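Long-range contacts in phytanoyl-CoA dioxygenase (Streptomyces malaysiense, PDB 6ZYL), which catalyses the beta-hydroxylation of thioholgamide as a non-heme monooxygenase, probably with iron and 2-oxoglutarate: residues E30-V38 and S210-H218; D130-G138 and K288-N296. All blocks are in the same frame, centred on the assembly; numbering follows the deposited sequence.

Along the chain the segments alternate: 30-38 (contact 1), 130-138 (contact 2), 210-218 (contact 1), then 288-296 (contact 2). The two centres lie about 20 Å apart. Contact 1 pairs an outermost strand, 37-41, with strand 209-212 of the larger sheet; contact 2 sets the C-terminal helix 273-295 against the loop after strand 128-129. Asp-130 joins them, its OD2 2.7 Å from His-212 NE2 and its OD1 2.8 Å from His-218 NE2, both probable hydrogen bonds. His-128, Asp-130 and His-218 match the HxD...H iron-binding pattern of this family, so the two contacts probably meet at the active site, determined here without its metal.

Contact 1: E30-V38 and S210-H218; sequences ERFRTDGFV and SVHHLAMAH
The pairing of Phe-37 and Val-38 with Val-211 and His-212 adds the edge strand 37-41 to the larger sheet of the beta-sandwich, directly after the helix 28-35. Phe-37 and His-212 form an antiparallel non-hydrogen-bonded pair, with CA atoms 3.9 Å apart. Val-38 and Val-211 are a hydrogen-bonded pair, Val-38 N giving to Val-211 O at 2.8 Å and Val-211 N returning to Val-38 O at 3.1 Å. Their branched side chains, favoured in strands, lie side by side. Two residues back along 30-38, Gly-36 O takes a nearly straight bond (176°) from His-213 N.

Gly-36 turns the chain out of the helix with positive phi, and a CB here would run into Met-216 CE. That methyl reaches the edge of the Phe-37 ring, 3.7 Å from CD2, because the methionine chain folds back at chi2 and chi3, a shape a flexible thioether readily adopts. Asp-35 CB covers one face of the Phe-37 ring, which also stacks with Tyr-162. Phe-32, its CG anti to the backbone N (chi1 178°), turns its ring edge to the strand, where it meets Val-211 O and His-212 C, with CE1 lying 4.1 Å from Val-211 CG1; Ala-144 and Leu-102 continue this apolar layer.

His-213 is held at both nitrogens: ND1 accepts from Ala-215 N at 3.0 Å, while NE2 bonds to Gln-140 O, consistent with a neutral ring protonated at NE2. Arg-33 NH1 comes to the edge of that imidazole, the guanidinium turned 73° from it, while NH2 bonds to Gln-141 O. The helix, Gly-36 and the strand 37-41 thus form one edge of the main sheet of a double-stranded beta-helix, the jelly-roll fold of the phytanoyl-CoA dioxygenase family.

Contact 2: D130-G138 and K288-N296; sequences DAVYLGLDG and KRINQTVQN
The turn at Tyr-133 runs up against the last turns of the helix 273-295, with the CA atoms of Tyr-133 and Thr-293 5.8 Å apart, and it offers three successive carbonyl oxygens to the helix. Arg-289 serves two of them. Its NH2 bonds to Gly-135 O in the carbonyl plane, on a lone pair, the modelled 2.5 Å being doubtfully short, while NH1 makes a weak bond to Leu-134 O at 3.2 Å. Bends at chi2 and chi3 bring the guanidinium, reaching out from the helix, to the loop carbonyls, and a salt bridge from NH1 to Asp-248 and a bond from NE to Ala-245 O hold it there. A leucine here would probably take the arginine donors from Leu-134 O and Gly-135 O and leave Asp-248 without this counter-charge.

Thr-293 OG1 has Tyr-133 O at 3.0 Å and its own helix's Ile-290 O at 3.1 Å, two acceptors competing for one proton. Its methyl CG2 packs on Gly-135 CA; any CB there would strike both Thr-293 and Arg-289, and the positive phi also favours glycine. Val-294 CG2 lies 3.9 Å from Tyr-133 CD1, and Val-132 CG1 covers one face of the ring. Beyond the turn, strand 136-137 pairs with strand 242-243, while Trp-110 of strand 107-117 touches Leu-134, Leu-136 and Arg-289, linking the C-terminal helix to the main sheet.

Contact 1: E30-V38 and S210-H218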
# COMPACT_ATOMS: atom_id res chain seq x y z
N GLU A 30 -20.45 2.08 -0.45
CA GLU A 30 -21.30 0.92 -0.24
C GLU A 30 -20.63 -0.34 -0.79
O GLU A 30 -20.64 -1.39 -0.14
CB GLU A 30 -22.66 1.14 -0.90
CG GLU A 30 -23.75 0.21 -0.37
CD GLU A 30 -24.87 -0.01 -1.38
OE1 GLU A 30 -25.52 -1.07 -1.32
OE2 GLU A 30 -25.10 0.89 -2.22
N ARG A 31 -20.07 -0.26 -1.99
CA ARG A 31 -19.36 -1.40 -2.56
C ARG A 31 -18.16 -1.78 -1.69
O ARG A 31 -17.93 -2.96 -1.40
CB ARG A 31 -18.91 -1.09 -3.98
CG ARG A 31 -20.03 -0.73 -4.94
CD ARG A 31 -19.50 0.03 -6.15
NE ARG A 31 -18.42 -0.69 -6.83
CZ ARG A 31 -17.67 -0.18 -7.80
NH1 ARG A 31 -17.87 1.06 -8.22
NH2 ARG A 31 -16.71 -0.92 -8.36
N PHE A 32 -17.39 -0.77 -1.26
CA PHE A 32 -16.21 -1.03 -0.44
C PHE A 32 -16.59 -1.76 0.85
O PHE A 32 -15.95 -2.74 1.24
CB PHE A 32 -15.50 0.29 -0.13
CG PHE A 32 -14.30 0.14 0.76
CD1 PHE A 32 -13.10 -0.32 0.26
CD2 PHE A 32 -14.38 0.48 2.10
CE1 PHE A 32 -11.99 -0.45 1.09
CE2 PHE A 32 -13.28 0.34 2.93
CZ PHE A 32 -12.09 -0.12 2.42
N ARG A 33 -17.65 -1.28 1.52
CA ARG A 33 -18.02 -1.88 2.80
C ARG A 33 -18.64 -3.26 2.62
O ARG A 33 -18.47 -4.13 3.48
CB ARG A 33 -18.98 -0.96 3.55
CG ARG A 33 -18.36 0.38 3.96
CD ARG A 33 -17.20 0.20 4.93
NE ARG A 33 -16.52 1.46 5.22
CZ ARG A 33 -15.37 1.57 5.88
NH1 ARG A 33 -14.76 0.48 6.32
NH2 ARG A 33 -14.84 2.76 6.09
N THR A 34 -19.36 -3.48 1.52
CA THR A 34 -19.96 -4.79 1.28
C THR A 34 -18.90 -5.80 0.86
O THR A 34 -18.77 -6.87 1.47
CB THR A 34 -21.05 -4.68 0.21
OG1 THR A 34 -22.04 -3.74 0.62
CG2 THR A 34 -21.70 -6.04 -0.03
N ASP A 35 -18.14 -5.48 -0.18
CA ASP A 35 -17.17 -6.43 -0.73
C ASP A 35 -15.84 -6.42 0.02
O ASP A 35 -15.12 -7.42 -0.02
CB ASP A 35 -16.92 -6.13 -2.21
CG ASP A 35 -18.16 -6.35 -3.07
OD1 ASP A 35 -19.00 -7.19 -2.68
OD2 ASP A 35 -18.28 -5.70 -4.13
N GLY A 36 -15.51 -5.32 0.69
CA GLY A 36 -14.19 -5.15 1.26
C GLY A 36 -13.17 -4.60 0.30
O GLY A 36 -12.00 -4.49 0.66
N PHE A 37 -13.59 -4.26 -0.92
CA PHE A 37 -12.72 -3.68 -1.93
C PHE A 37 -13.60 -2.92 -2.90
O PHE A 37 -14.83 -3.05 -2.89
CB PHE A 37 -11.88 -4.74 -2.64
CG PHE A 37 -12.70 -5.79 -3.34
CD1 PHE A 37 -13.37 -5.50 -4.52
CD2 PHE A 37 -12.79 -7.07 -2.83
CE1 PHE A 37 -14.12 -6.46 -5.17
CE2 PHE A 37 -13.54 -8.04 -3.47
CZ PHE A 37 -14.21 -7.73 -4.64
N VAL A 38 -12.96 -2.14 -3.76
CA VAL A 38 -13.67 -1.43 -4.83
C VAL A 38 -12.65 -1.10 -5.92
O VAL A 38 -11.60 -0.51 -5.64
CB VAL A 38 -14.39 -0.18 -4.28
CG1 VAL A 38 -13.40 0.92 -3.93
CG2 VAL A 38 -15.44 0.30 -5.28
N SER A 210 -6.87 -0.13 -7.20
CA SER A 210 -7.85 -0.85 -6.41
C SER A 210 -7.71 -0.39 -4.96
O SER A 210 -6.60 -0.10 -4.50
CB SER A 210 -7.65 -2.37 -6.51
OG SER A 210 -8.60 -3.05 -5.72
N VAL A 211 -8.83 -0.31 -4.26
CA VAL A 211 -8.87 0.06 -2.85
C VAL A 211 -9.47 -1.11 -2.10
O VAL A 211 -10.58 -1.55 -2.42
CB VAL A 211 -9.69 1.34 -2.62
CG1 VAL A 211 -9.47 1.85 -1.20
CG2 VAL A 211 -9.34 2.40 -3.64
N HIS A 212 -8.74 -1.63 -1.12
CA HIS A 212 -9.24 -2.75 -0.34
C HIS A 212 -9.02 -2.53 1.15
O HIS A 212 -8.14 -1.78 1.57
CB HIS A 212 -8.61 -4.10 -0.80
CG HIS A 212 -7.14 -4.21 -0.56
ND1 HIS A 212 -6.21 -4.20 -1.58
CD2 HIS A 212 -6.43 -4.40 0.58
CE1 HIS A 212 -5.00 -4.34 -1.08
NE2 HIS A 212 -5.10 -4.46 0.23
N HIS A 213 -9.89 -3.18 1.93
CA HIS A 213 -9.81 -3.19 3.38
C HIS A 213 -8.55 -3.92 3.83
O HIS A 213 -8.13 -4.90 3.20
CB HIS A 213 -11.06 -3.88 3.93
CG HIS A 213 -11.36 -3.57 5.36
ND1 HIS A 213 -10.81 -4.29 6.40
CD2 HIS A 213 -12.19 -2.67 5.93
CE1 HIS A 213 -11.27 -3.82 7.55
NE2 HIS A 213 -12.11 -2.84 7.29
N LEU A 214 -7.94 -3.44 4.91
CA LEU A 214 -6.73 -4.08 5.41
C LEU A 214 -6.99 -5.48 5.96
O LEU A 214 -6.03 -6.22 6.19
CB LEU A 214 -6.08 -3.22 6.49
CG LEU A 214 -5.50 -1.88 6.01
CD1 LEU A 214 -4.87 -1.12 7.17
CD2 LEU A 214 -4.48 -2.09 4.90
N ALA A 215 -8.25 -5.85 6.17
CA ALA A 215 -8.62 -7.21 6.54
C ALA A 215 -9.09 -8.03 5.35
O ALA A 215 -9.55 -9.16 5.52
CB ALA A 215 -9.71 -7.19 7.62
N MET A 216 -9.01 -7.47 4.14
CA MET A 216 -9.33 -8.22 2.94
C MET A 216 -8.31 -9.33 2.74
O MET A 216 -7.10 -9.07 2.69
CB MET A 216 -9.36 -7.30 1.72
CG MET A 216 -9.38 -8.01 0.38
SD MET A 216 -10.76 -9.15 0.17
CE MET A 216 -12.13 -8.12 0.68
N ALA A 217 -8.78 -10.57 2.66
CA ALA A 217 -7.92 -11.69 2.32
C ALA A 217 -7.61 -11.65 0.83
O ALA A 217 -8.51 -11.50 0.01
CB ALA A 217 -8.58 -13.02 2.70
N HIS A 218 -6.33 -11.78 0.49
CA HIS A 218 -5.94 -11.77 -0.91
C HIS A 218 -4.72 -12.65 -1.11
O HIS A 218 -4.00 -12.98 -0.16
CB HIS A 218 -5.66 -10.35 -1.43
CG HIS A 218 -4.65 -9.59 -0.62
ND1 HIS A 218 -3.29 -9.74 -0.81
CD2 HIS A 218 -4.80 -8.66 0.35
CE1 HIS A 218 -2.65 -8.94 0.03
NE2 HIS A 218 -3.54 -8.28 0.75

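Contact 2: D130-G138 and K288-N296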
# COMPACT_ATOMS: atom_id res chain seq x y z
N ASP A 130 -3.49 -7.88 5.00
CA ASP A 130 -2.43 -6.90 5.23
C ASP A 130 -2.32 -6.52 6.71
O ASP A 130 -1.23 -6.19 7.18
CB ASP A 130 -2.68 -5.64 4.40
CG ASP A 130 -2.65 -5.90 2.91
OD1 ASP A 130 -1.93 -6.82 2.47
OD2 ASP A 130 -3.35 -5.17 2.17
N ALA A 131 -3.43 -6.57 7.44
CA ALA A 131 -3.47 -5.98 8.78
C ALA A 131 -2.65 -6.74 9.80
O ALA A 131 -2.36 -6.19 10.87
CB ALA A 131 -4.92 -5.90 9.26
N VAL A 132 -2.23 -7.97 9.49
CA VAL A 132 -1.74 -8.88 10.53
C VAL A 132 -0.62 -8.25 11.33
O VAL A 132 -0.61 -8.29 12.57
CB VAL A 132 -1.30 -10.22 9.90
CG1 VAL A 132 -0.70 -11.13 10.97
CG2 VAL A 132 -2.47 -10.89 9.21
N TYR A 133 0.37 -7.67 10.65
CA TYR A 133 1.57 -7.19 11.33
C TYR A 133 1.68 -5.67 11.36
O TYR A 133 2.75 -5.14 11.70
CB TYR A 133 2.82 -7.78 10.68
CG TYR A 133 2.90 -9.28 10.79
CD1 TYR A 133 2.89 -9.91 12.03
CD2 TYR A 133 2.98 -10.08 9.65
CE1 TYR A 133 2.96 -11.28 12.14
CE2 TYR A 133 3.05 -11.45 9.75
CZ TYR A 133 3.04 -12.04 11.00
OH TYR A 133 3.11 -13.40 11.11
N LEU A 134 0.61 -4.94 11.03
CA LEU A 134 0.69 -3.49 11.02
C LEU A 134 0.52 -2.88 12.41
O LEU A 134 0.91 -1.73 12.61
CB LEU A 134 -0.36 -2.91 10.08
CG LEU A 134 -0.35 -3.49 8.66
CD1 LEU A 134 -1.35 -2.74 7.79
CD2 LEU A 134 1.04 -3.43 8.06
N GLY A 135 -0.04 -3.62 13.36
CA GLY A 135 -0.23 -3.11 14.70
C GLY A 135 -1.10 -1.88 14.75
O GLY A 135 -0.75 -0.88 15.40
N LEU A 136 -2.24 -1.93 14.07
CA LEU A 136 -3.17 -0.81 14.00
C LEU A 136 -4.49 -1.19 14.65
O LEU A 136 -4.93 -2.34 14.56
CB LEU A 136 -3.39 -0.38 12.55
CG LEU A 136 -2.18 0.22 11.84
CD1 LEU A 136 -2.50 0.52 10.38
CD2 LEU A 136 -1.69 1.47 12.55
N ASP A 137 -5.12 -0.21 15.30
CA ASP A 137 -6.41 -0.38 15.96
C ASP A 137 -7.35 0.67 15.38
O ASP A 137 -7.11 1.87 15.55
CB ASP A 137 -6.27 -0.22 17.47
CG ASP A 137 -7.58 -0.40 18.21
OD1 ASP A 137 -8.58 -0.86 17.61
OD2 ASP A 137 -7.62 -0.09 19.42
N GLY A 138 -8.39 0.22 14.68
CA GLY A 138 -9.31 1.11 14.02
C GLY A 138 -9.28 1.06 12.51
O GLY A 138 -10.00 1.82 11.86
N LYS A 288 10.72 -0.47 14.27
CA LYS A 288 10.60 -0.82 15.68
C LYS A 288 9.21 -1.35 15.99
O LYS A 288 9.05 -2.36 16.69
CB LYS A 288 10.91 0.39 16.56
CG LYS A 288 12.40 0.68 16.74
CD LYS A 288 12.59 2.00 17.49
CE LYS A 288 14.07 2.31 17.69
NZ LYS A 288 14.27 3.69 18.24
N ARG A 289 8.18 -0.68 15.47
CA ARG A 289 6.81 -1.14 15.64
C ARG A 289 6.61 -2.52 15.02
O ARG A 289 6.10 -3.44 15.66
CB ARG A 289 5.83 -0.14 15.02
CG ARG A 289 5.79 1.23 15.68
CD ARG A 289 4.37 1.83 15.59
NE ARG A 289 3.41 0.96 16.24
CZ ARG A 289 2.33 0.44 15.65
NH1 ARG A 289 2.05 0.73 14.39
NH2 ARG A 289 1.53 -0.36 16.34
N ILE A 290 7.01 -2.67 13.75
CA ILE A 290 6.84 -3.94 13.06
C ILE A 290 7.55 -5.05 13.82
O ILE A 290 6.99 -6.12 14.07
CB ILE A 290 7.35 -3.85 11.61
CG1 ILE A 290 6.62 -2.74 10.84
CG2 ILE A 290 7.21 -5.19 10.91
CD1 ILE A 290 5.12 -2.89 10.81
N ASN A 291 8.82 -4.82 14.18
CA ASN A 291 9.57 -5.80 14.96
C ASN A 291 8.78 -6.22 16.20
O ASN A 291 8.80 -7.39 16.59
CB ASN A 291 10.93 -5.23 15.37
CG ASN A 291 11.89 -5.12 14.21
OD1 ASN A 291 11.70 -5.74 13.17
ND2 ASN A 291 12.95 -4.33 14.39
N GLN A 292 8.06 -5.28 16.80
CA GLN A 292 7.37 -5.54 18.06
C GLN A 292 6.13 -6.39 17.83
O GLN A 292 5.89 -7.37 18.55
CB GLN A 292 7.00 -4.21 18.73
CG GLN A 292 6.80 -4.29 20.23
CD GLN A 292 8.11 -4.34 20.99
OE1 GLN A 292 8.35 -5.28 21.75
NE2 GLN A 292 8.95 -3.34 20.79
N THR A 293 5.32 -6.04 16.83
CA THR A 293 4.12 -6.83 16.55
C THR A 293 4.49 -8.24 16.10
O THR A 293 3.84 -9.22 16.49
CB THR A 293 3.27 -6.14 15.48
OG1 THR A 293 3.88 -6.30 14.20
CG2 THR A 293 3.09 -4.66 15.78
N VAL A 294 5.54 -8.36 15.28
CA VAL A 294 5.98 -9.68 14.83
C VAL A 294 6.37 -10.54 16.02
O VAL A 294 6.24 -11.77 15.98
CB VAL A 294 7.14 -9.54 13.83
CG1 VAL A 294 7.83 -10.88 13.63
CG2 VAL A 294 6.63 -8.99 12.50
N GLN A 295 6.87 -9.92 17.09
CA GLN A 295 7.29 -10.68 18.27
C GLN A 295 6.09 -11.21 19.05
O GLN A 295 6.19 -12.25 19.71
CB GLN A 295 8.16 -9.81 19.17
CG GLN A 295 9.59 -9.70 18.71
CD GLN A 295 10.19 -11.04 18.35
OE1 GLN A 295 10.34 -11.92 19.20
NE2 GLN A 295 10.51 -11.22 17.07
N ASN A 296 4.96 -10.51 18.99
CA ASN A 296 3.75 -10.91 19.70
C ASN A 296 2.86 -11.81 18.86
O ASN A 296 1.68 -11.97 19.19
CB ASN A 296 2.99 -9.66 20.16
CG ASN A 296 3.88 -8.66 20.86
OD1 ASN A 296 5.00 -8.98 21.25
ND2 ASN A 296 3.39 -7.43 21.01